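Side-chain contacts in TetR-family transcriptional regulator (Streptomyces coelicolor A3, PDB 2QIB), which probably binds operator DNA through an N-terminal helix-turn-helix domain and regulates transcription, as in other TetR-family regulators: residues Gln17-Ala22 against His52-Lys57; Ala108-Gly113 against Ala123-Val128. All blocks are in the same frame, centred on the assembly; numbering follows the deposited sequence.

From the N terminus, helix 11-28 supplies the first half of interaction 1. The chain then runs through helix 36-43 and returns with the end of helix 47-53, where interaction 1 closes a loop of 29 residues. It ties the first helix of the N-terminal DNA-binding domain to the end of the helix-turn-helix. Helix 57-75 follows and is touched by residues of both contacts. Interaction 2 comes later and closes a shorter loop of nine residues. It ties together helices 103-116 and 119-140, consecutive in the C-terminal domain. The two loops follow one another and neither nest nor cross. The centres of interactions 1 and 2 are about 20 Å apart, and the two contacts do not touch.

Interaction 1 of 2, residues Gln17-Ala22 against His52-Lys57; sequences QLIGVA and HYFPGK
Leu18 and Ile19 of helix 11-28 meet the rings of Tyr53 and Phe54. The closest packing is at Phe54, where Ile19 CG1 comes to 3.5 Å from Phe54 CZ. Ile19 CD1 lies at the edge of the same ring, in its plane, 3.9 Å from Phe54 CZ. The two side chains cross at about a right angle. In Ile19, CG1 sits anti to the carbonyl carbon (chi1 -64°), and this carries the longer branch toward the ring. Leu18 works on the second ring: its CD2 is 3.7 Å from Tyr53 CD2 and 3.9 Å from Tyr53 CB. Segment 52-57 includes the end of the predicted helix-turn-helix. The contact packs the end of helix 47-53, probably the recognition helix as in other TetR relatives, and Phe54 just after it against helix 11-28 of the three-helix DNA-binding domain. Leu18 and Ile19 are buried, and Leu18 also touches Ile39 and Ala43. Ser59, Leu60 and Ala63 of helix 57-75 pack on Phe54. Other parts are looser. Leu18 CB is 4.3 Å from Phe54 CE2, and Tyr53 remains partly exposed to solvent. No hydrogen bond crosses between the segments.

Interaction 2 of 2, residues Ala108-Gly113 against Ala123-Val128; sequences ALMRGG and ALVDSV
Val125 presents its two methyl groups to Leu109 and to selenomethionine Met110. All the contacts across the segments are apolar. With CG anti to the backbone N (chi1 176°), Leu109 extends toward Val125 and brings Leu109 CD2 to 3.7 Å from Val125 CG2. These two side chains run past each other in opposite directions. Met110 and Val125 meet tip to tip: Val125 CG1 is 4.0 Å from Met110 CE and 4.1 Å from Met110 SE. The Met110 chain bends at chi2 and chi3, which brings its end toward Val125 although its CB does not point there. No hydrogen bond joins the segments. Within segment 123-128, Ser127 OG donates to Leu124 O at 2.6 Å, 18° from the carbonyl plane. Leu124 O also accepts the helical bond from Val128 N, so two donors grip it. Asp126 OD1 forms a salt bridge with Arg129 NH1, about one turn on. All three touching residues are partly exposed, a small surface contact in the C-terminal domain, which in TetR relatives generally carries ligand binding and dimerisation. Gly112 O takes a hydrogen bond from Asn122 of the second subunit. The contact joins consecutive helices 103-116 and 119-140, with Leu109 also touching Tyr61 of helix 57-75 and Met110 resting on Glu161 and Leu165 of helix 147-168.

Interaction 1 of 2, residues Gln17-Ala22 against His52-Lys57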
loop_
_atom_site.group_PDB
_atom_site.type_symbol
_atom_site.label_atom_id
_atom_site.label_comp_id
_atom_site.label_asym_id
_atom_site.label_seq_id
_atom_site.Cartn_x
_atom_site.Cartn_y
_atom_site.Cartn_z
ATOM N N GLN A 17 -33.234 0.400 0.558
ATOM C CA GLN A 17 -33.265 -0.871 -0.191
ATOM C C GLN A 17 -32.387 -0.802 -1.439
ATOM O O GLN A 17 -31.600 -1.711 -1.691
ATOM C CB GLN A 17 -34.680 -1.284 -0.630
ATOM C CG GLN A 17 -34.679 -2.656 -1.368
ATOM C CD GLN A 17 -35.627 -2.747 -2.552
ATOM O OE1 GLN A 17 -36.131 -3.832 -2.866
ATOM N NE2 GLN A 17 -35.880 -1.618 -3.220
ATOM N N LEU A 18 -32.551 0.266 -2.222
ATOM C CA LEU A 18 -31.762 0.464 -3.428
ATOM C C LEU A 18 -30.254 0.533 -3.137
ATOM O O LEU A 18 -29.477 -0.056 -3.862
ATOM C CB LEU A 18 -32.242 1.731 -4.137
ATOM C CG LEU A 18 -32.570 1.828 -5.615
ATOM C CD1 LEU A 18 -32.955 0.518 -6.329
ATOM C CD2 LEU A 18 -33.664 2.907 -5.743
ATOM N N ILE A 19 -29.845 1.257 -2.087
ATOM C CA ILE A 19 -28.420 1.328 -1.717
ATOM C C ILE A 19 -27.914 -0.075 -1.406
ATOM O O ILE A 19 -26.810 -0.425 -1.815
ATOM C CB ILE A 19 -28.168 2.318 -0.528
ATOM C CG1 ILE A 19 -28.541 3.748 -0.971
ATOM C CG2 ILE A 19 -26.669 2.280 -0.037
ATOM C CD1 ILE A 19 -28.574 4.811 0.180
ATOM N N GLY A 20 -28.733 -0.862 -0.700
ATOM C CA GLY A 20 -28.360 -2.265 -0.330
ATOM C C GLY A 20 -28.190 -3.166 -1.549
ATOM O O GLY A 20 -27.257 -3.966 -1.626
ATOM N N VAL A 21 -29.115 -3.037 -2.499
ATOM C CA VAL A 21 -29.067 -3.816 -3.715
ATOM C C VAL A 21 -27.825 -3.426 -4.493
ATOM O O VAL A 21 -27.083 -4.288 -4.997
ATOM C CB VAL A 21 -30.338 -3.570 -4.530
ATOM C CG1 VAL A 21 -30.186 -4.091 -5.958
ATOM C CG2 VAL A 21 -31.549 -4.205 -3.817
ATOM N N ALA A 22 -27.604 -2.122 -4.614
ATOM C CA ALA A 22 -26.398 -1.618 -5.288
ATOM C C ALA A 22 -25.132 -2.133 -4.640
ATOM O O ALA A 22 -24.192 -2.566 -5.330
ATOM C CB ALA A 22 -26.391 -0.095 -5.311
ATOM N N HIS A 52 -35.239 8.098 -9.895
ATOM C CA HIS A 52 -35.961 8.947 -8.937
ATOM C C HIS A 52 -35.121 9.183 -7.676
ATOM O O HIS A 52 -35.218 10.239 -7.051
ATOM C CB HIS A 52 -37.305 8.328 -8.570
ATOM C CG HIS A 52 -38.174 9.234 -7.745
ATOM N ND1 HIS A 52 -38.846 10.306 -8.290
ATOM C CD2 HIS A 52 -38.464 9.244 -6.421
ATOM C CE1 HIS A 52 -39.527 10.929 -7.344
ATOM N NE2 HIS A 52 -39.315 10.306 -6.200
ATOM N N TYR A 53 -34.309 8.187 -7.320
ATOM C CA TYR A 53 -33.516 8.200 -6.072
ATOM C C TYR A 53 -32.071 8.629 -6.245
ATOM O O TYR A 53 -31.459 9.232 -5.347
ATOM C CB TYR A 53 -33.604 6.813 -5.445
ATOM C CG TYR A 53 -34.981 6.509 -4.921
ATOM C CD1 TYR A 53 -35.333 6.899 -3.624
ATOM C CD2 TYR A 53 -35.938 5.840 -5.690
ATOM C CE1 TYR A 53 -36.580 6.643 -3.111
ATOM C CE2 TYR A 53 -37.220 5.593 -5.182
ATOM C CZ TYR A 53 -37.516 5.996 -3.870
ATOM O OH TYR A 53 -38.743 5.785 -3.298
ATOM N N PHE A 54 -31.507 8.311 -7.406
ATOM C CA PHE A 54 -30.121 8.649 -7.729
ATOM C C PHE A 54 -30.056 9.164 -9.165
ATOM O O PHE A 54 -30.623 8.537 -10.054
ATOM C CB PHE A 54 -29.236 7.412 -7.537
ATOM C CG PHE A 54 -29.259 6.906 -6.130
ATOM C CD1 PHE A 54 -28.377 7.424 -5.184
ATOM C CD2 PHE A 54 -30.216 5.970 -5.734
ATOM C CE1 PHE A 54 -28.422 6.991 -3.870
ATOM C CE2 PHE A 54 -30.273 5.528 -4.412
ATOM C CZ PHE A 54 -29.377 6.039 -3.482
ATOM N N PRO A 55 -29.397 10.311 -9.391
ATOM C CA PRO A 55 -29.370 10.896 -10.754
ATOM C C PRO A 55 -28.453 10.184 -11.754
ATOM O O PRO A 55 -28.508 10.464 -12.959
ATOM C CB PRO A 55 -28.862 12.314 -10.507
ATOM C CG PRO A 55 -27.989 12.185 -9.284
ATOM C CD PRO A 55 -28.718 11.174 -8.411
ATOM N N GLY A 56 -27.631 9.256 -11.276
ATOM C CA GLY A 56 -26.811 8.453 -12.173
ATOM C C GLY A 56 -26.118 7.311 -11.446
ATOM O O GLY A 56 -26.174 7.193 -10.213
ATOM N N LYS A 57 -25.457 6.476 -12.238
ATOM C CA LYS A 57 -24.770 5.307 -11.717
ATOM C C LYS A 57 -23.716 5.671 -10.674
ATOM O O LYS A 57 -23.628 5.015 -9.633
ATOM C CB LYS A 57 -24.182 4.522 -12.877
ATOM C CG LYS A 57 -23.505 3.233 -12.466
ATOM C CD LYS A 57 -23.028 2.521 -13.724
ATOM C CE LYS A 57 -22.095 1.402 -13.336
ATOM N NZ LYS A 57 -21.701 0.608 -14.514
#

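Interaction 2 of 2, residues Ala108-Gly113 against Ala123-Val128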
loop_
_atom_site.group_PDB
_atom_site.type_symbol
_atom_site.label_atom_id
_atom_site.label_comp_id
_atom_site.label_asym_id
_atom_site.label_seq_id
_atom_site.Cartn_x
_atom_site.Cartn_y
_atom_site.Cartn_z
ATOM N N ALA A 108 -11.619 -4.231 -7.441
ATOM C CA ALA A 108 -11.805 -3.280 -8.548
ATOM C C ALA A 108 -11.567 -1.845 -8.101
ATOM O O ALA A 108 -10.896 -1.061 -8.801
ATOM C CB ALA A 108 -13.207 -3.461 -9.196
ATOM N N LEU A 109 -12.094 -1.476 -6.938
ATOM C CA LEU A 109 -11.949 -0.121 -6.412
ATOM C C LEU A 109 -10.493 0.192 -6.112
ATOM O O LEU A 109 -9.993 1.267 -6.459
ATOM C CB LEU A 109 -12.767 0.064 -5.141
ATOM C CG LEU A 109 -12.658 1.398 -4.401
ATOM C CD1 LEU A 109 -13.217 2.535 -5.242
ATOM C CD2 LEU A 109 -13.346 1.322 -3.082
HETATM N N MSE A 110 -9.827 -0.749 -5.459
HETATM C CA MSE A 110 -8.475 -0.478 -4.968
HETATM C C MSE A 110 -7.465 -0.530 -6.101
HETATM O O MSE A 110 -6.538 0.287 -6.141
HETATM C CB MSE A 110 -8.091 -1.418 -3.822
HETATM C CG MSE A 110 -9.002 -1.339 -2.612
HETATM SE SE MSE A 110 -9.342 0.489 -1.879
HETATM C CE MSE A 110 -7.548 0.862 -1.200
ATOM N N ARG A 111 -7.646 -1.456 -7.036
ATOM C CA ARG A 111 -6.687 -1.603 -8.142
ATOM C C ARG A 111 -6.888 -0.515 -9.198
ATOM O O ARG A 111 -5.977 -0.233 -9.987
ATOM C CB ARG A 111 -6.688 -3.024 -8.728
ATOM C CG ARG A 111 -6.175 -4.073 -7.710
ATOM C CD ARG A 111 -6.344 -5.504 -8.208
ATOM N NE ARG A 111 -5.804 -6.501 -7.272
ATOM C CZ ARG A 111 -4.533 -6.916 -7.250
ATOM N NH1 ARG A 111 -3.647 -6.415 -8.111
ATOM N NH2 ARG A 111 -4.142 -7.834 -6.365
ATOM N N GLY A 112 -8.072 0.099 -9.197
ATOM C CA GLY A 112 -8.317 1.363 -9.899
ATOM C C GLY A 112 -7.542 2.527 -9.272
ATOM O O GLY A 112 -6.910 3.302 -9.983
ATOM N N GLY A 113 -7.577 2.656 -7.946
ATOM C CA GLY A 113 -6.857 3.745 -7.253
ATOM C C GLY A 113 -7.544 5.110 -7.336
ATOM O O GLY A 113 -8.667 5.211 -7.859
ATOM N N ALA A 123 -12.130 10.222 -1.261
ATOM C CA ALA A 123 -12.340 10.739 0.089
ATOM C C ALA A 123 -12.863 9.650 1.041
ATOM O O ALA A 123 -12.378 9.546 2.167
ATOM C CB ALA A 123 -13.285 11.936 0.068
ATOM N N LEU A 124 -13.853 8.857 0.591
ATOM C CA LEU A 124 -14.395 7.761 1.398
ATOM C C LEU A 124 -13.274 6.753 1.733
ATOM O O LEU A 124 -13.115 6.379 2.900
ATOM C CB LEU A 124 -15.570 7.058 0.704
ATOM C CG LEU A 124 -16.877 7.863 0.683
ATOM C CD1 LEU A 124 -17.879 7.242 -0.295
ATOM C CD2 LEU A 124 -17.449 7.955 2.079
ATOM N N VAL A 125 -12.499 6.347 0.730
ATOM C CA VAL A 125 -11.412 5.384 0.983
ATOM C C VAL A 125 -10.422 5.983 1.997
ATOM O O VAL A 125 -10.029 5.344 2.996
ATOM C CB VAL A 125 -10.736 4.940 -0.327
ATOM C CG1 VAL A 125 -9.473 4.146 -0.071
ATOM C CG2 VAL A 125 -11.733 4.086 -1.155
ATOM N N ASP A 126 -10.022 7.223 1.760
ATOM C CA ASP A 126 -9.123 7.879 2.719
ATOM C C ASP A 126 -9.689 7.979 4.125
ATOM O O ASP A 126 -8.929 7.898 5.100
ATOM C CB ASP A 126 -8.749 9.265 2.229
ATOM C CG ASP A 126 -7.724 9.213 1.157
ATOM O OD1 ASP A 126 -6.955 8.233 1.119
ATOM O OD2 ASP A 126 -7.675 10.152 0.354
ATOM N N SER A 127 -11.003 8.181 4.236
ATOM C CA SER A 127 -11.649 8.296 5.540
ATOM C C SER A 127 -11.563 6.964 6.313
ATOM O O SER A 127 -11.424 6.953 7.534
ATOM C CB SER A 127 -13.100 8.781 5.411
ATOM O OG SER A 127 -13.953 7.739 4.980
ATOM N N VAL A 128 -11.638 5.847 5.584
ATOM C CA VAL A 128 -11.443 4.508 6.189
ATOM C C VAL A 128 -9.979 4.342 6.676
ATOM O O VAL A 128 -9.742 3.897 7.810
ATOM C CB VAL A 128 -11.852 3.356 5.231
ATOM C CG1 VAL A 128 -11.666 1.990 5.911
ATOM C CG2 VAL A 128 -13.302 3.521 4.755
#